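PDB 4O6R: aldehyde Dehydrogenase from Burkholderia cenocepacia, which probably oxidises aldehydes to carboxylic acids using NAD(P)+ and binds AMP in a nucleotide pocket. Local coordinates for residues D81-N86 with A115-F120; F158-T163 with L190-L195. One frame throughout, in Å; residues are numbered along the deposited sequence. Where two conformers were deposited one is given.

Contact 1: residues D81-N86 with A115-F120; sequences DAIEAN and ACFRYF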
loop_
_atom_site.group_PDB
_atom_site.type_symbol
_atom_site.label_atom_id
_atom_site.label_comp_id
_atom_site.label_asym_id
_atom_site.label_seq_id
_atom_site.Cartn_x
_atom_site.Cartn_y
_atom_site.Cartn_z
ATOM N N ASP A 81 7.841 -23.299 14.181
ATOM C CA ASP A 81 8.622 -23.743 15.337
ATOM C C ASP A 81 8.742 -25.245 15.374
ATOM O O ASP A 81 9.808 -25.769 15.681
ATOM C CB ASP A 81 7.991 -23.271 16.648
ATOM C CG ASP A 81 8.191 -21.785 16.898
ATOM O OD1 ASP A 81 9.103 -21.162 16.297
ATOM O OD2 ASP A 81 7.446 -21.249 17.740
ATOM N N ALA A 82 7.651 -25.940 15.092
ATOM C CA ALA A 82 7.651 -27.423 15.125
ATOM C C ALA A 82 8.604 -28.011 14.061
ATOM O O ALA A 82 9.306 -29.010 14.284
ATOM C CB ALA A 82 6.241 -27.947 14.920
ATOM N N ILE A 83 8.617 -27.390 12.894
ATOM C CA ILE A 83 9.551 -27.787 11.844
ATOM C C ILE A 83 10.981 -27.660 12.348
ATOM O O ILE A 83 11.774 -28.627 12.276
ATOM C CB ILE A 83 9.337 -26.957 10.562
ATOM C CG1 ILE A 83 8.004 -27.348 9.919
ATOM C CG2 ILE A 83 10.500 -27.131 9.583
ATOM C CD1 ILE A 83 7.493 -26.337 8.881
ATOM N N GLU A 84 11.305 -26.504 12.916
ATOM C CA GLU A 84 12.640 -26.302 13.465
ATOM C C GLU A 84 12.975 -27.302 14.571
ATOM O O GLU A 84 14.095 -27.815 14.607
ATOM C CB GLU A 84 12.842 -24.866 13.932
ATOM C CG GLU A 84 12.975 -23.934 12.730
ATOM C CD GLU A 84 12.958 -22.439 13.060
ATOM O OE1 GLU A 84 12.670 -22.060 14.216
ATOM O OE2 GLU A 84 13.177 -21.638 12.126
ATOM N N ALA A 85 12.016 -27.589 15.450
ATOM C CA ALA A 85 12.206 -28.612 16.502
ATOM C C ALA A 85 12.456 -30.003 15.935
ATOM O O ALA A 85 12.995 -30.863 16.624
ATOM C CB ALA A 85 11.017 -28.644 17.449
ATOM N N ASN A 86 12.036 -30.233 14.704
ATOM C CA ASN A 86 12.202 -31.507 14.022
ATOM C C ASN A 86 13.200 -31.451 12.876
ATOM O O ASN A 86 13.135 -32.275 11.963
ATOM C CB ASN A 86 10.841 -31.978 13.501
ATOM C CG ASN A 86 9.941 -32.477 14.612
ATOM O OD1 ASN A 86 10.105 -33.607 15.073
ATOM N ND2 ASN A 86 9.035 -31.636 15.091
ATOM N N ALA A 115 11.188 -20.748 7.640
ATOM C CA ALA A 115 11.195 -19.305 7.437
ATOM C C ALA A 115 9.979 -18.842 6.660
ATOM O O ALA A 115 9.393 -17.807 6.972
ATOM C CB ALA A 115 12.459 -18.875 6.710
ATOM N N CYS A 116 9.586 -19.608 5.655
ATOM C CA CYS A 116 8.441 -19.236 4.833
ATOM C C CYS A 116 7.127 -19.383 5.596
ATOM O O CYS A 116 6.303 -18.493 5.544
ATOM C CB CYS A 116 8.417 -20.046 3.540
ATOM S SG CYS A 116 7.148 -19.501 2.356
ATOM N N PHE A 117 6.937 -20.493 6.331
ATOM C CA PHE A 117 5.751 -20.610 7.154
ATOM C C PHE A 117 5.751 -19.484 8.206
ATOM O O PHE A 117 4.701 -18.929 8.479
ATOM C CB PHE A 117 5.649 -21.976 7.827
ATOM C CG PHE A 117 5.053 -23.052 6.941
ATOM C CD1 PHE A 117 3.766 -22.933 6.438
ATOM C CD2 PHE A 117 5.771 -24.206 6.652
ATOM C CE1 PHE A 117 3.222 -23.938 5.652
ATOM C CE2 PHE A 117 5.215 -25.212 5.865
ATOM C CZ PHE A 117 3.932 -25.072 5.372
ATOM N N ARG A 118 6.909 -19.155 8.782
ATOM C CA ARG A 118 6.942 -18.116 9.807
ATOM C C ARG A 118 6.564 -16.763 9.198
ATOM O O ARG A 118 5.756 -16.052 9.772
ATOM C CB ARG A 118 8.280 -18.044 10.516
ATOM C CG ARG A 118 8.348 -16.943 11.554
ATOM C CD ARG A 118 9.589 -17.067 12.411
ATOM N NE ARG A 118 9.609 -18.327 13.153
ATOM C CZ ARG A 118 10.482 -19.317 12.977
ATOM N NH1 ARG A 118 11.446 -19.232 12.070
ATOM N NH2 ARG A 118 10.402 -20.407 13.760
ATOM N N TYR A 119 7.115 -16.448 8.019
ATOM C CA TYR A 119 6.755 -15.201 7.322
ATOM C C TYR A 119 5.233 -15.102 7.169
ATOM O O TYR A 119 4.631 -14.097 7.522
ATOM C CB TYR A 119 7.440 -15.117 5.958
ATOM C CG TYR A 119 7.108 -13.868 5.190
ATOM C CD1 TYR A 119 7.874 -12.722 5.335
ATOM C CD2 TYR A 119 6.030 -13.828 4.315
ATOM C CE1 TYR A 119 7.609 -11.575 4.619
ATOM C CE2 TYR A 119 5.758 -12.669 3.571
ATOM C CZ TYR A 119 6.541 -11.543 3.745
ATOM O OH TYR A 119 6.281 -10.378 3.029
ATOM N N PHE A 120 4.624 -16.154 6.621
ATOM C CA PHE A 120 3.191 -16.162 6.396
ATOM C C PHE A 120 2.338 -16.194 7.643
ATOM O O PHE A 120 1.255 -15.615 7.656
ATOM C CB PHE A 120 2.769 -17.197 5.331
ATOM C CG PHE A 120 3.113 -16.728 3.976
ATOM C CD1 PHE A 120 2.387 -15.719 3.416
ATOM C CD2 PHE A 120 4.299 -17.111 3.372
ATOM C CE1 PHE A 120 2.753 -15.158 2.227
ATOM C CE2 PHE A 120 4.653 -16.576 2.149
ATOM C CZ PHE A 120 3.876 -15.598 1.573
HETATM O O HOH W 1 7.330 -19.050 14.629
#

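Contact 2: residues F158-T163 with L190-L195; sequences FPLMFT and LRIVEL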
loop_
_atom_site.group_PDB
_atom_site.type_symbol
_atom_site.label_atom_id
_atom_site.label_comp_id
_atom_site.label_asym_id
_atom_site.label_seq_id
_atom_site.Cartn_x
_atom_site.Cartn_y
_atom_site.Cartn_z
ATOM N N PHE A 158 12.004 -29.666 -4.758
ATOM C CA PHE A 158 12.111 -29.070 -3.424
ATOM C C PHE A 158 10.811 -29.364 -2.691
ATOM O O PHE A 158 10.072 -28.460 -2.335
ATOM C CB PHE A 158 12.321 -27.555 -3.512
ATOM C CG PHE A 158 13.688 -27.125 -4.008
ATOM C CD1 PHE A 158 14.814 -27.313 -3.219
ATOM C CD2 PHE A 158 13.829 -26.456 -5.215
ATOM C CE1 PHE A 158 16.059 -26.873 -3.630
ATOM C CE2 PHE A 158 15.071 -25.996 -5.638
ATOM C CZ PHE A 158 16.191 -26.206 -4.851
ATOM N N PRO A 159 10.499 -30.649 -2.481
ATOM C CA PRO A 159 9.169 -30.952 -1.967
ATOM C C PRO A 159 8.885 -30.364 -0.602
ATOM O O PRO A 159 7.776 -29.867 -0.384
ATOM C CB PRO A 159 9.107 -32.479 -1.938
ATOM C CG PRO A 159 10.486 -32.962 -2.178
ATOM C CD PRO A 159 11.279 -31.856 -2.799
ATOM N N LEU A 160 9.847 -30.414 0.303
ATOM C CA LEU A 160 9.616 -29.850 1.634
ATOM C C LEU A 160 9.412 -28.343 1.530
ATOM O O LEU A 160 8.432 -27.797 2.035
ATOM C CB LEU A 160 10.783 -30.168 2.565
ATOM C CG LEU A 160 10.711 -29.657 4.001
ATOM C CD1 LEU A 160 9.465 -30.189 4.697
ATOM C CD2 LEU A 160 11.966 -30.043 4.765
ATOM N N MET A 161 10.305 -27.661 0.832
ATOM C CA MET A 161 10.210 -26.203 0.716
ATOM C C MET A 161 8.898 -25.781 0.054
ATOM O O MET A 161 8.288 -24.789 0.454
ATOM C CB MET A 161 11.404 -25.659 -0.055
ATOM C CG MET A 161 11.882 -24.288 0.372
ATOM S SD MET A 161 13.435 -23.932 -0.491
ATOM C CE MET A 161 12.840 -23.971 -2.204
ATOM N N PHE A 162 8.464 -26.542 -0.944
ATOM C CA PHE A 162 7.219 -26.219 -1.645
ATOM C C PHE A 162 5.999 -26.288 -0.760
ATOM O O PHE A 162 5.035 -25.573 -1.032
ATOM C CB PHE A 162 6.988 -27.115 -2.870
ATOM C CG PHE A 162 7.898 -26.817 -4.022
ATOM C CD1 PHE A 162 8.325 -25.546 -4.277
ATOM C CD2 PHE A 162 8.294 -27.829 -4.861
ATOM C CE1 PHE A 162 9.176 -25.288 -5.334
ATOM C CE2 PHE A 162 9.107 -27.578 -5.924
ATOM C CZ PHE A 162 9.549 -26.309 -6.175
ATOM N N THR A 163 6.008 -27.126 0.286
ATOM C CA THR A 163 4.878 -27.116 1.234
ATOM C C THR A 163 4.648 -25.725 1.781
ATOM O O THR A 163 3.503 -25.266 1.885
ATOM C CB THR A 163 5.010 -28.108 2.425
ATOM O OG1 THR A 163 6.078 -27.743 3.308
ATOM C CG2 THR A 163 5.228 -29.530 1.921
ATOM N N LEU A 190 3.890 -35.480 3.868
ATOM C CA LEU A 190 3.077 -36.223 4.809
ATOM C C LEU A 190 3.519 -35.938 6.268
ATOM O O LEU A 190 2.691 -35.879 7.160
ATOM C CB LEU A 190 3.134 -37.714 4.463
ATOM C CG LEU A 190 2.556 -38.067 3.095
ATOM C CD1 LEU A 190 2.565 -39.569 2.894
ATOM C CD2 LEU A 190 1.119 -37.583 2.979
ATOM N N ARG A 191 4.816 -35.766 6.514
ATOM C CA ARG A 191 5.275 -35.360 7.845
ATOM C C ARG A 191 4.856 -33.930 8.194
ATOM O O ARG A 191 4.463 -33.659 9.323
ATOM C CB ARG A 191 6.799 -35.519 7.974
ATOM C CG ARG A 191 7.398 -35.177 9.341
ATOM C CD ARG A 191 6.766 -35.958 10.488
ATOM N NE ARG A 191 7.387 -35.608 11.780
ATOM C CZ ARG A 191 6.755 -35.480 12.943
ATOM N NH1 ARG A 191 5.439 -35.696 13.048
ATOM N NH2 ARG A 191 7.453 -35.141 14.029
ATOM N N ILE A 192 4.924 -33.019 7.215
ATOM C CA ILE A 192 4.465 -31.654 7.429
ATOM C C ILE A 192 2.997 -31.638 7.863
ATOM O O ILE A 192 2.649 -30.950 8.817
ATOM C CB ILE A 192 4.673 -30.788 6.171
ATOM C CG1 ILE A 192 6.149 -30.489 5.989
ATOM C CG2 ILE A 192 3.871 -29.483 6.212
ATOM C CD1 ILE A 192 6.756 -29.658 7.119
ATOM N N VAL A 193 2.125 -32.363 7.170
ATOM C CA VAL A 193 0.711 -32.278 7.517
ATOM C C VAL A 193 0.449 -32.925 8.855
ATOM O O VAL A 193 -0.481 -32.514 9.564
ATOM C CB VAL A 193 -0.230 -32.785 6.402
ATOM C CG1 VAL A 193 -0.215 -34.299 6.325
ATOM C CG2 VAL A 193 -1.642 -32.277 6.634
ATOM N N GLU A 194 1.245 -33.933 9.206
ATOM C CA GLU A 194 1.198 -34.514 10.549
ATOM C C GLU A 194 1.537 -33.454 11.605
ATOM O O GLU A 194 0.846 -33.351 12.629
ATOM C CB GLU A 194 2.156 -35.714 10.672
ATOM C CG GLU A 194 1.932 -36.497 11.952
ATOM C CD GLU A 194 2.831 -37.683 12.074
ATOM O OE1 GLU A 194 3.987 -37.641 11.584
ATOM O OE2 GLU A 194 2.360 -38.662 12.677
ATOM N N LEU A 195 2.584 -32.661 11.358
ATOM C CA LEU A 195 2.924 -31.569 12.280
ATOM C C LEU A 195 1.810 -30.541 12.341
ATOM O O LEU A 195 1.499 -30.049 13.417
ATOM C CB LEU A 195 4.244 -30.868 11.915
ATOM C CG LEU A 195 5.494 -31.734 12.042
ATOM C CD1 LEU A 195 6.739 -31.061 11.482
ATOM C CD2 LEU A 195 5.713 -32.106 13.487
#

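Contact 1: residues D81-N86 with A115-F120
A salt-bridge network of Asp81, Glu84 and Arg118 ties two antiparallel helices of the aldehyde dehydrogenase fold, whose segment axes, 81-85 and 115-120, lie 161° apart and approach to 9.9 Å. Arg118 grips Glu84 end-on: NH1 gives a nearly straight bond to OE2 (3.0 Å, 166°), on its syn side but tilted out of the carboxylate plane, while NH2 reaches OE1 at 2.8 Å from above that plane. The same NH2 donates to Asp81 OD1 at 2.9 Å, on the anti side and likewise tilted, so one nitrogen bridges two carboxylates one helical turn apart. A water accepts from Arg118 NE at 2.8 Å and donates weakly to Asp81 OD1. The bend at chi3 (-62°) turns the arginine end toward both acids. The strongest partner of Glu84 is Arg74 of the second subunit, whose NH1 forms a salt bridge with OE1, sharing the carboxylate across the subunit interface.

The apolar part rests on one pair: Ile83 CD1 meets Phe117 CD2 at 3.5 Å, approaching the ring obliquely. Ile83 also packs on Ala114 of helix 102-123, Phe117 on Leu79 of helix 69-85. Beyond lie helix 187-199, touched by both side chains, and helix 159-172, where Phe117 packs on Ser164.

Contact 2: residues F158-T163 with L190-L195
Ile192 of helix 187-199 points at helix 159-172 and meets both Leu160 and Thr163, which lie about one turn apart there. The tight part is aliphatic. Leu160 CD1 sits 3.6 Å from Ile192 CG1 and 3.7 Å from Ile192 CD1, the two side chains crossing at about a right angle. Ile192 CG1 lies beside the backbone N (chi1 -72°) and chi2 (-64°) folds CD1 back, a shape that brings CG1 and CD1 together against that one methyl. Leu160 itself also packs on Val110 and Thr113 of helix 102-123.

Thr163 makes the looser half: its OG1 is 3.8 Å from Ile192 CG1 and its CB 4.2 Å from Ile192 CG2, separations of van der Waals contact. The hydroxyl is nevertheless satisfied, since OG1 donates to Leu160 O, 2.7 Å away and in the carbonyl plane; OG1 lies between the backbone N and the carbonyl carbon (chi1 67°), turned back to its own helix, which leaves a buried polar atom bonded beside an apolar neighbour.

On the partly exposed side the end of Arg191 leads away from helix 159-172 and pairs with Glu194, NH1 to OE1 at 2.8 Å, and NH1 has a second salt bridge to Glu198. Helix 159-172 follows strand 138-153 and helix 187-199 follows the parallel strand 176-180, as in the Rossmann-like nucleotide-binding domain of aldehyde dehydrogenases.

Overall arrangement
Contact 1 and contact 2 have centres 11 Å apart and touch each other directly. Ile83 CD1 lies 3.8 Å from Ile192 CD1, so the apolar part of contact 1 runs on into that of contact 2, and Phe117 CZ packs 3.5 Å from Thr163 O. In addition, Asn86 OD1 probably accepts a weak hydrogen bond from Arg191 NH2 (3.2 Å). Contact 2 lies nearer the nucleotide site: the Thr163 side chain is about 6 Å from that of the AMP-binding Val154 and about 12 Å from the bound AMP, whereas the Phe117 side chain is about 10 Å from that of Val154. Contact 1 instead reaches the second subunit.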